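Local structure of Ice-binding protein (Flavobacteriaceae bacterium, 5UYT) at residues S117-K122 against C144-K149; T211-P216 against P309-L314; L233-I238 against I409-I414. The protein binds ice as a multi-domain antifreeze protein and probably restrains the growth of ice crystals. All coordinates share one frame; numbering follows the deposited sequence.

How the contacts relate
The chain folds into two right-handed beta-solenoids in tandem. Contact 1 lies in the first, where strands 119-123 and 146-150 run side by side, and closes before the other two open. In contact 2, loop 211-216, on the connection from one solenoid to the next, packs against the start of strand 311-314. Contacts 2 and 3 interleave in sequence: the strand at 233-238 comes between the two segments of contact 2, and contact 3 then joins it to strand 409-412, near the end of the second solenoid. Contact centres lie about 33 Å apart for the first and second, about 30 Å for the second and third, and about 56 Å for the first and third, which flank the chain's centre.

Contact 1 (S117-K122 against C144-K149); sequences SVFIFK and CNVFWK
The Phe121 ring carries the six-membered ring of Trp148 over one face in an offset stack, centroids 4.2 Å apart and planes 14° from parallel, while Phe147 O and Val146 CG1 sit at its edge. This aromatic stack joins successive coils of a right-handed beta-helix, whose strands 119-123 and 146-150 run parallel in register. On one face of these strands, matching first torsions (chi1 -63° in Phe121, -52° in Trp148) send both rings the same way. CE3 of Trp148 reaches Phe121 CB at 3.6 Å, and its NE1 is satisfied by Lys163 O. A leucine in place of Trp148 would probably leave that carbonyl without its N-H mate and strip the flat cover from the phenyl face. Phe119, on the same side, brings CD2 to Val146 CG2 at 4.0 Å. On the other side Ile120 CG1 meets Phe147 CD2, and Leu71 of helix 55-73 touches both residues. Four backbone bonds join the strands, among them Lys149 N to Phe121 O at 2.8 Å. Lys149 bends past Lys122, its NZ salt-bridged to Glu151. Where the pairing begins, a water donates to Ser117 O (2.7 Å) and accepts from Asn145 ND2 (3.3 Å).

Contact 2 (T211-P216 against P309-L314); sequences TGPVAP and PHTYLL
The connection between the two beta-solenoids, running from strand 198-200 to strand 224-228, meets the second of them here, with Gly212 and Pro213 lying against Pro309, His310 and Thr311 at the entry to strand 311-314. No hydrogen bond spans the two segments; what holds them is close van der Waals contact over a small area. The tightest point is the Pro213 ring on the Thr311 hydroxyl, where CG comes to 3.2 Å from OG1, with CB a little farther off at 3.5 Å. Thr311 has OG1 beside its own backbone N (chi1 -61°), and from there it meets the pyrrolidine obliquely. CD of the same proline also rests on the backbone, 3.8 Å from His310 C. Just before it the chain passes over Pro309, whose CB lies 3.6 Å from Gly212 N and also touches Thr211 C. Gly212 takes a positive phi of 73°, a backbone shape that favours glycine. Within the loop, Thr211 OG1 donates to Gly212 O at 2.9 Å, in the carbonyl plane and on a lone pair. On the strand side, His310 CB sits over one face of the Tyr312 ring while His310 ND1 donates to Tyr312 OH at 3.1 Å, the hydroxyl lying out of the imidazole plane. That hydroxyl is also bonded to Asp47, a residue of the first solenoid. Farther along, Val214 O bonds to Tyr285 of helix 270-288. The contact thus lays an extended, proline-containing linker along the second beta-helix of a tandem ice-binding protein.

Contact 3 (L233-I238 against I409-I414); sequences LTNAGI and ISTFGI
Backbone bonds between Leu233-Ala236 and Ile409-Gly413 tie the two segments in parallel. Thr234 is held by both its backbone N and O, which face the same neighbouring strand: its N donates to Ile409 O, and its O accepts from Thr411 N. The pattern repeats two residues on, where Ala236 N reaches Thr411 O and Gly413 N reaches Ala236 O, all four bonds being 2.9 Å long. CA-H...O contacts fill in between them, and the last, Gly413 CA to Ile238 O at 3.2 Å, carries the pairing past the strand ends.

Among side chains the polar link is Thr411 OG1, which donates to Asn235 OD1 over 2.7 Å, in the plane of the amide carbonyl and on a lone pair. Asn235 reaches it with CG anti to the backbone N (chi1 179°), whereas Thr411 holds OG1 between its N and carbonyl carbon (chi1 60°), and the two side chains cross at about a right angle. OD1 takes a second bond from Thr239 OG1 and ND2 donates to Gly254 O, so both ends of this buried amide are held and its rotation is fixed.

These strands lie in a five-stranded parallel sheet on one side of the second right-handed beta-helix. Strand 233-236 stands between 252-253 and 409-412, so an early strand of the solenoid pairs directly with a late one.

Apolar contacts fall on both faces. Beside Asn235 and Thr411, Leu233 CD1 lies 3.7 Å from Ile409 CG2, the side chains running alongside each other, with Ile226 touching both. On the face with Thr234 and Ser410, Ala236 CB meets Phe412 CD1 at 3.9 Å.

Two waters bridge the strands on this second face. One donates to Ile409 O and is hydrogen-bonded to Thr234 OG1, with a weak bond to Ser410 OG. The other donates to Thr234 O and Thr411 O and sits over one face of the Phe412 ring, toward its rim.

Contact 1 (S117-K122 against C144-K149)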
loop_
_atom_site.group_PDB
_atom_site.type_symbol
_atom_site.label_atom_id
_atom_site.label_comp_id
_atom_site.label_asym_id
_atom_site.label_seq_id
_atom_site.Cartn_x
_atom_site.Cartn_y
_atom_site.Cartn_z
ATOM N N SER A 117 23.405 8.733 -10.107
ATOM C CA SER A 117 24.095 9.605 -9.145
ATOM C C SER A 117 23.847 9.138 -7.727
ATOM O O SER A 117 22.710 8.929 -7.332
ATOM C CB SER A 117 23.607 11.053 -9.241
ATOM O OG SER A 117 23.983 11.640 -10.453
ATOM N N VAL A 118 24.934 8.983 -6.979
ATOM C CA VAL A 118 24.894 8.519 -5.599
ATOM C C VAL A 118 25.300 9.675 -4.660
ATOM O O VAL A 118 26.292 10.375 -4.901
ATOM C CB VAL A 118 25.897 7.351 -5.419
ATOM C CG1 VAL A 118 26.008 6.946 -3.964
ATOM C CG2 VAL A 118 25.485 6.154 -6.273
ATOM N N PHE A 119 24.539 9.845 -3.582
ATOM C CA PHE A 119 24.774 10.900 -2.597
ATOM C C PHE A 119 24.986 10.207 -1.251
ATOM O O PHE A 119 24.072 9.584 -0.743
ATOM C CB PHE A 119 23.539 11.821 -2.530
ATOM C CG PHE A 119 23.167 12.447 -3.855
ATOM C CD1 PHE A 119 23.533 13.762 -4.144
ATOM C CD2 PHE A 119 22.423 11.729 -4.804
ATOM C CE1 PHE A 119 23.188 14.344 -5.366
ATOM C CE2 PHE A 119 22.076 12.312 -6.031
ATOM C CZ PHE A 119 22.459 13.624 -6.305
ATOM N N ILE A 120 26.197 10.252 -0.706
ATOM C CA ILE A 120 26.478 9.641 0.602
ATOM C C ILE A 120 26.936 10.750 1.565
ATOM O O ILE A 120 27.833 11.543 1.241
ATOM C CB ILE A 120 27.569 8.522 0.513
ATOM C CG1 ILE A 120 27.066 7.314 -0.294
ATOM C CG2 ILE A 120 28.058 8.102 1.906
ATOM C CD1 ILE A 120 28.173 6.369 -0.755
ATOM N N PHE A 121 26.291 10.817 2.726
ATOM C CA PHE A 121 26.642 11.793 3.744
ATOM C C PHE A 121 27.232 11.070 4.940
ATOM O O PHE A 121 26.589 10.199 5.534
ATOM C CB PHE A 121 25.417 12.607 4.136
ATOM C CG PHE A 121 24.877 13.419 3.003
ATOM C CD1 PHE A 121 25.377 14.689 2.760
ATOM C CD2 PHE A 121 23.877 12.911 2.167
ATOM C CE1 PHE A 121 24.885 15.454 1.706
ATOM C CE2 PHE A 121 23.380 13.666 1.108
ATOM C CZ PHE A 121 23.900 14.943 0.875
ATOM N N LYS A 122 28.485 11.394 5.234
ATOM C CA LYS A 122 29.191 10.831 6.377
ATOM C C LYS A 122 29.116 11.827 7.528
ATOM O O LYS A 122 29.847 12.823 7.560
ATOM C CB LYS A 122 30.630 10.499 5.993
ATOM C CG LYS A 122 30.690 9.466 4.879
ATOM C CD LYS A 122 32.109 9.164 4.440
ATOM C CE LYS A 122 32.724 8.006 5.215
ATOM N NZ LYS A 122 34.133 7.801 4.771
ATOM N N CYS A 144 16.589 6.103 -3.552
ATOM C CA CYS A 144 17.271 4.847 -3.265
ATOM C C CYS A 144 18.812 4.951 -3.332
ATOM O O CYS A 144 19.499 4.101 -2.798
ATOM C CB CYS A 144 16.763 3.723 -4.174
ATOM S SG CYS A 144 17.076 4.005 -5.926
ATOM N N ASN A 145 19.310 5.998 -3.991
ATOM C CA ASN A 145 20.748 6.313 -4.109
ATOM C C ASN A 145 21.257 7.377 -3.118
ATOM O O ASN A 145 22.406 7.848 -3.217
ATOM C CB ASN A 145 21.048 6.755 -5.544
ATOM C CG ASN A 145 21.168 5.585 -6.514
ATOM O OD1 ASN A 145 21.781 4.569 -6.198
ATOM N ND2 ASN A 145 20.636 5.750 -7.716
ATOM N N VAL A 146 20.422 7.744 -2.153
ATOM C CA VAL A 146 20.834 8.655 -1.063
ATOM C C VAL A 146 21.040 7.893 0.252
ATOM O O VAL A 146 20.195 7.084 0.661
ATOM C CB VAL A 146 19.811 9.798 -0.860
ATOM C CG1 VAL A 146 20.238 10.690 0.293
ATOM C CG2 VAL A 146 19.633 10.577 -2.174
ATOM N N PHE A 147 22.180 8.144 0.908
ATOM C CA PHE A 147 22.525 7.468 2.156
ATOM C C PHE A 147 23.032 8.486 3.165
ATOM O O PHE A 147 23.795 9.405 2.805
ATOM C CB PHE A 147 23.651 6.445 1.919
ATOM C CG PHE A 147 23.286 5.335 0.955
ATOM C CD1 PHE A 147 22.884 4.091 1.435
ATOM C CD2 PHE A 147 23.369 5.525 -0.423
ATOM C CE1 PHE A 147 22.539 3.067 0.552
ATOM C CE2 PHE A 147 23.034 4.508 -1.310
ATOM C CZ PHE A 147 22.620 3.270 -0.824
ATOM N N TRP A 148 22.656 8.286 4.426
ATOM C CA TRP A 148 23.186 9.080 5.542
ATOM C C TRP A 148 23.799 8.115 6.550
ATOM O O TRP A 148 23.081 7.300 7.142
ATOM C CB TRP A 148 22.062 9.912 6.204
ATOM C CG TRP A 148 21.254 10.755 5.235
ATOM C CD1 TRP A 148 20.213 10.327 4.449
ATOM C CD2 TRP A 148 21.364 12.169 5.013
ATOM N NE1 TRP A 148 19.709 11.378 3.711
ATOM C CE2 TRP A 148 20.385 12.520 4.045
ATOM C CE3 TRP A 148 22.198 13.176 5.531
ATOM C CZ2 TRP A 148 20.212 13.840 3.584
ATOM C CZ3 TRP A 148 22.034 14.488 5.070
ATOM C CH2 TRP A 148 21.053 14.803 4.094
ATOM N N LYS A 149 25.127 8.157 6.701
ATOM C CA LYS A 149 25.802 7.332 7.696
ATOM C C LYS A 149 26.049 8.186 8.933
ATOM O O LYS A 149 26.994 8.994 8.967
ATOM C CB LYS A 149 27.116 6.809 7.131
ATOM C CG LYS A 149 27.869 5.885 8.082
ATOM C CD LYS A 149 29.367 5.845 7.778
ATOM C CE LYS A 149 30.072 7.184 8.025
ATOM N NZ LYS A 149 29.716 7.898 9.297
HETATM O O HOH W 1 20.165 8.961 -8.077
#

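Contact 2 (T211-P216 against P309-L314)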
loop_
_atom_site.group_PDB
_atom_site.type_symbol
_atom_site.label_atom_id
_atom_site.label_comp_id
_atom_site.label_asym_id
_atom_site.label_seq_id
_atom_site.Cartn_x
_atom_site.Cartn_y
_atom_site.Cartn_z
ATOM N N THR A 211 4.461 -7.578 -9.003
ATOM C CA THR A 211 3.439 -8.016 -9.947
ATOM C C THR A 211 2.126 -8.311 -9.265
ATOM O O THR A 211 1.073 -8.248 -9.902
ATOM C CB THR A 211 3.861 -9.297 -10.703
ATOM O OG1 THR A 211 4.110 -10.358 -9.762
ATOM C CG2 THR A 211 5.108 -9.056 -11.492
ATOM N N GLY A 212 2.187 -8.647 -7.974
ATOM C CA GLY A 212 1.026 -9.226 -7.311
ATOM C C GLY A 212 0.836 -10.675 -7.792
ATOM O O GLY A 212 1.642 -11.199 -8.590
ATOM N N PRO A 213 -0.218 -11.336 -7.298
ATOM C CA PRO A 213 -0.500 -12.728 -7.695
ATOM C C PRO A 213 -1.086 -12.814 -9.103
ATOM O O PRO A 213 -1.419 -11.789 -9.708
ATOM C CB PRO A 213 -1.548 -13.159 -6.664
ATOM C CG PRO A 213 -2.315 -11.893 -6.381
ATOM C CD PRO A 213 -1.241 -10.817 -6.370
ATOM N N VAL A 214 -1.173 -14.040 -9.642
ATOM C CA VAL A 214 -1.929 -14.265 -10.887
ATOM C C VAL A 214 -3.409 -14.046 -10.618
ATOM O O VAL A 214 -3.946 -14.588 -9.650
ATOM C CB VAL A 214 -1.686 -15.693 -11.425
ATOM C CG1 VAL A 214 -2.573 -15.989 -12.633
ATOM C CG2 VAL A 214 -0.229 -15.860 -11.786
ATOM N N ALA A 215 -4.035 -13.201 -11.443
ATOM C CA ALA A 215 -5.466 -12.856 -11.360
ATOM C C ALA A 215 -6.331 -14.104 -11.539
ATOM O O ALA A 215 -5.927 -15.020 -12.279
ATOM C CB ALA A 215 -5.837 -11.819 -12.421
ATOM N N PRO A 216 -7.508 -14.157 -10.881
ATOM C CA PRO A 216 -8.391 -15.285 -11.128
ATOM C C PRO A 216 -8.966 -15.230 -12.535
ATOM O O PRO A 216 -9.159 -14.135 -13.091
ATOM C CB PRO A 216 -9.529 -15.054 -10.136
ATOM C CG PRO A 216 -9.590 -13.540 -9.993
ATOM C CD PRO A 216 -8.118 -13.200 -9.929
ATOM N N PRO A 309 1.187 -4.007 -5.075
ATOM C CA PRO A 309 0.694 -5.259 -5.644
ATOM C C PRO A 309 1.111 -6.489 -4.813
ATOM O O PRO A 309 2.310 -6.819 -4.732
ATOM C CB PRO A 309 1.345 -5.302 -7.045
ATOM C CG PRO A 309 1.565 -3.863 -7.367
ATOM C CD PRO A 309 2.007 -3.267 -6.053
ATOM N N HIS A 310 0.108 -7.118 -4.183
ATOM C CA HIS A 310 0.288 -8.227 -3.234
ATOM C C HIS A 310 -1.075 -8.904 -3.056
ATOM O O HIS A 310 -2.106 -8.346 -3.432
ATOM C CB HIS A 310 0.681 -7.718 -1.830
ATOM C CG HIS A 310 2.086 -7.196 -1.717
ATOM N ND1 HIS A 310 2.360 -5.848 -1.626
ATOM C CD2 HIS A 310 3.282 -7.830 -1.651
ATOM C CE1 HIS A 310 3.667 -5.669 -1.506
ATOM N NE2 HIS A 310 4.254 -6.856 -1.534
ATOM N N THR A 311 -1.052 -10.054 -2.387
ATOM C CA THR A 311 -2.233 -10.616 -1.790
ATOM C C THR A 311 -2.246 -10.211 -0.304
ATOM O O THR A 311 -1.337 -10.586 0.449
ATOM C CB THR A 311 -2.206 -12.138 -1.893
ATOM O OG1 THR A 311 -2.172 -12.532 -3.275
ATOM C CG2 THR A 311 -3.463 -12.730 -1.229
ATOM N N TYR A 312 -3.293 -9.500 0.116
ATOM C CA TYR A 312 -3.410 -9.041 1.514
ATOM C C TYR A 312 -4.446 -9.867 2.228
ATOM O O TYR A 312 -5.405 -10.336 1.600
ATOM C CB TYR A 312 -3.883 -7.586 1.537
ATOM C CG TYR A 312 -2.822 -6.647 1.034
ATOM C CD1 TYR A 312 -1.780 -6.239 1.881
ATOM C CD2 TYR A 312 -2.814 -6.204 -0.301
ATOM C CE1 TYR A 312 -0.775 -5.383 1.426
ATOM C CE2 TYR A 312 -1.811 -5.349 -0.762
ATOM C CZ TYR A 312 -0.799 -4.943 0.108
ATOM O OH TYR A 312 0.231 -4.108 -0.304
ATOM N N LEU A 313 -4.279 -10.007 3.540
ATOM C CA LEU A 313 -5.310 -10.604 4.405
ATOM C C LEU A 313 -5.768 -9.576 5.448
ATOM O O LEU A 313 -4.947 -8.980 6.171
ATOM C CB LEU A 313 -4.772 -11.849 5.144
ATOM C CG LEU A 313 -5.737 -12.447 6.184
ATOM C CD1 LEU A 313 -7.021 -13.014 5.570
ATOM C CD2 LEU A 313 -4.998 -13.497 7.014
ATOM N N LEU A 314 -7.074 -9.350 5.501
ATOM C CA LEU A 314 -7.688 -8.680 6.644
ATOM C C LEU A 314 -8.447 -9.784 7.392
ATOM O O LEU A 314 -9.471 -10.256 6.894
ATOM C CB LEU A 314 -8.636 -7.576 6.156
ATOM C CG LEU A 314 -7.905 -6.360 5.555
ATOM C CD1 LEU A 314 -8.727 -5.816 4.404
ATOM C CD2 LEU A 314 -7.720 -5.270 6.610
#

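Contact 3 (L233-I238 against I409-I414)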
loop_
_atom_site.group_PDB
_atom_site.type_symbol
_atom_site.label_atom_id
_atom_site.label_comp_id
_atom_site.label_asym_id
_atom_site.label_seq_id
_atom_site.Cartn_x
_atom_site.Cartn_y
_atom_site.Cartn_z
ATOM N N LEU A 233 -32.327 -10.557 -6.354
ATOM C CA LEU A 233 -31.557 -9.351 -6.687
ATOM C C LEU A 233 -32.583 -8.255 -6.922
ATOM O O LEU A 233 -33.424 -8.399 -7.810
ATOM C CB LEU A 233 -30.669 -9.608 -7.922
ATOM C CG LEU A 233 -30.035 -8.416 -8.626
ATOM C CD1 LEU A 233 -29.187 -7.567 -7.674
ATOM C CD2 LEU A 233 -29.237 -8.888 -9.842
ATOM N N THR A 234 -32.546 -7.186 -6.114
ATOM C CA THR A 234 -33.603 -6.164 -6.187
ATOM C C THR A 234 -32.960 -4.802 -6.281
ATOM O O THR A 234 -32.179 -4.429 -5.402
ATOM C CB THR A 234 -34.475 -6.171 -4.934
ATOM O OG1 THR A 234 -35.045 -7.478 -4.796
ATOM C CG2 THR A 234 -35.666 -5.193 -5.140
ATOM N N ASN A 235 -33.285 -4.062 -7.331
ATOM C CA ASN A 235 -32.890 -2.661 -7.399
ATOM C C ASN A 235 -34.061 -1.739 -7.080
ATOM O O ASN A 235 -35.214 -2.058 -7.408
ATOM C CB ASN A 235 -32.378 -2.287 -8.803
ATOM C CG ASN A 235 -31.981 -0.808 -8.906
ATOM O OD1 ASN A 235 -30.962 -0.352 -8.314
ATOM N ND2 ASN A 235 -32.818 -0.014 -9.607
ATOM N N ALA A 236 -33.764 -0.625 -6.434
ATOM C CA ALA A 236 -34.733 0.487 -6.278
ATOM C C ALA A 236 -34.084 1.774 -6.718
ATOM O O ALA A 236 -32.843 1.880 -6.729
ATOM C CB ALA A 236 -35.169 0.625 -4.831
ATOM N N GLY A 237 -34.928 2.759 -7.053
ATOM C CA GLY A 237 -34.423 4.062 -7.504
ATOM C C GLY A 237 -33.894 3.974 -8.939
ATOM O O GLY A 237 -34.110 2.983 -9.657
ATOM N N ILE A 238 -33.207 5.031 -9.327
ATOM C CA ILE A 238 -32.650 5.204 -10.679
ATOM C C ILE A 238 -31.201 4.704 -10.703
ATOM O O ILE A 238 -30.286 5.321 -10.121
ATOM C CB ILE A 238 -32.750 6.703 -11.120
ATOM C CG1 ILE A 238 -34.227 7.201 -11.116
ATOM C CG2 ILE A 238 -32.070 6.893 -12.483
ATOM C CD1 ILE A 238 -35.161 6.436 -12.057
ATOM N N ILE A 409 -29.161 -9.568 -2.882
ATOM C CA ILE A 409 -28.460 -8.315 -3.189
ATOM C C ILE A 409 -29.517 -7.233 -3.393
ATOM O O ILE A 409 -30.472 -7.432 -4.170
ATOM C CB ILE A 409 -27.595 -8.406 -4.485
ATOM C CG1 ILE A 409 -26.504 -9.497 -4.380
ATOM C CG2 ILE A 409 -26.960 -7.049 -4.827
ATOM C CD1 ILE A 409 -25.722 -9.642 -5.696
ATOM N N SER A 410 -29.339 -6.100 -2.707
ATOM C CA SER A 410 -30.268 -4.988 -2.819
ATOM C C SER A 410 -29.463 -3.773 -3.201
ATOM O O SER A 410 -28.469 -3.468 -2.523
ATOM C CB SER A 410 -30.997 -4.734 -1.499
ATOM O OG SER A 410 -31.638 -5.922 -1.049
ATOM N N THR A 411 -29.870 -3.101 -4.278
ATOM C CA THR A 411 -29.149 -1.928 -4.744
ATOM C C THR A 411 -30.107 -0.736 -4.750
ATOM O O THR A 411 -31.340 -0.910 -4.956
ATOM C CB THR A 411 -28.554 -2.124 -6.171
ATOM O OG1 THR A 411 -29.611 -2.390 -7.115
ATOM C CG2 THR A 411 -27.612 -3.378 -6.158
ATOM N N PHE A 412 -29.541 0.463 -4.568
ATOM C CA PHE A 412 -30.338 1.675 -4.450
ATOM C C PHE A 412 -29.665 2.801 -5.255
ATOM O O PHE A 412 -28.646 3.347 -4.810
ATOM C CB PHE A 412 -30.453 2.077 -2.955
ATOM C CG PHE A 412 -31.185 1.071 -2.118
ATOM C CD1 PHE A 412 -32.570 1.146 -1.952
ATOM C CD2 PHE A 412 -30.506 0.044 -1.480
ATOM C CE1 PHE A 412 -33.271 0.207 -1.180
ATOM C CE2 PHE A 412 -31.201 -0.903 -0.726
ATOM C CZ PHE A 412 -32.589 -0.827 -0.562
ATOM N N GLY A 413 -30.192 3.132 -6.443
ATOM C CA GLY A 413 -29.733 4.343 -7.117
ATOM C C GLY A 413 -28.225 4.360 -7.339
ATOM O O GLY A 413 -27.560 5.371 -7.034
ATOM N N ILE A 414 -27.707 3.303 -7.952
ATOM C CA ILE A 414 -26.243 3.138 -8.127
ATOM C C ILE A 414 -25.856 3.268 -9.605
ATOM O O ILE A 414 -26.729 3.277 -10.492
ATOM C CB ILE A 414 -25.732 1.786 -7.566
ATOM C CG1 ILE A 414 -26.168 0.595 -8.442
ATOM C CG2 ILE A 414 -26.187 1.570 -6.104
ATOM C CD1 ILE A 414 -25.444 -0.705 -8.010
HETATM O O HOH W 2 -33.274 -2.542 -3.462
HETATM O O HOH W 3 -32.833 -8.605 -2.731
#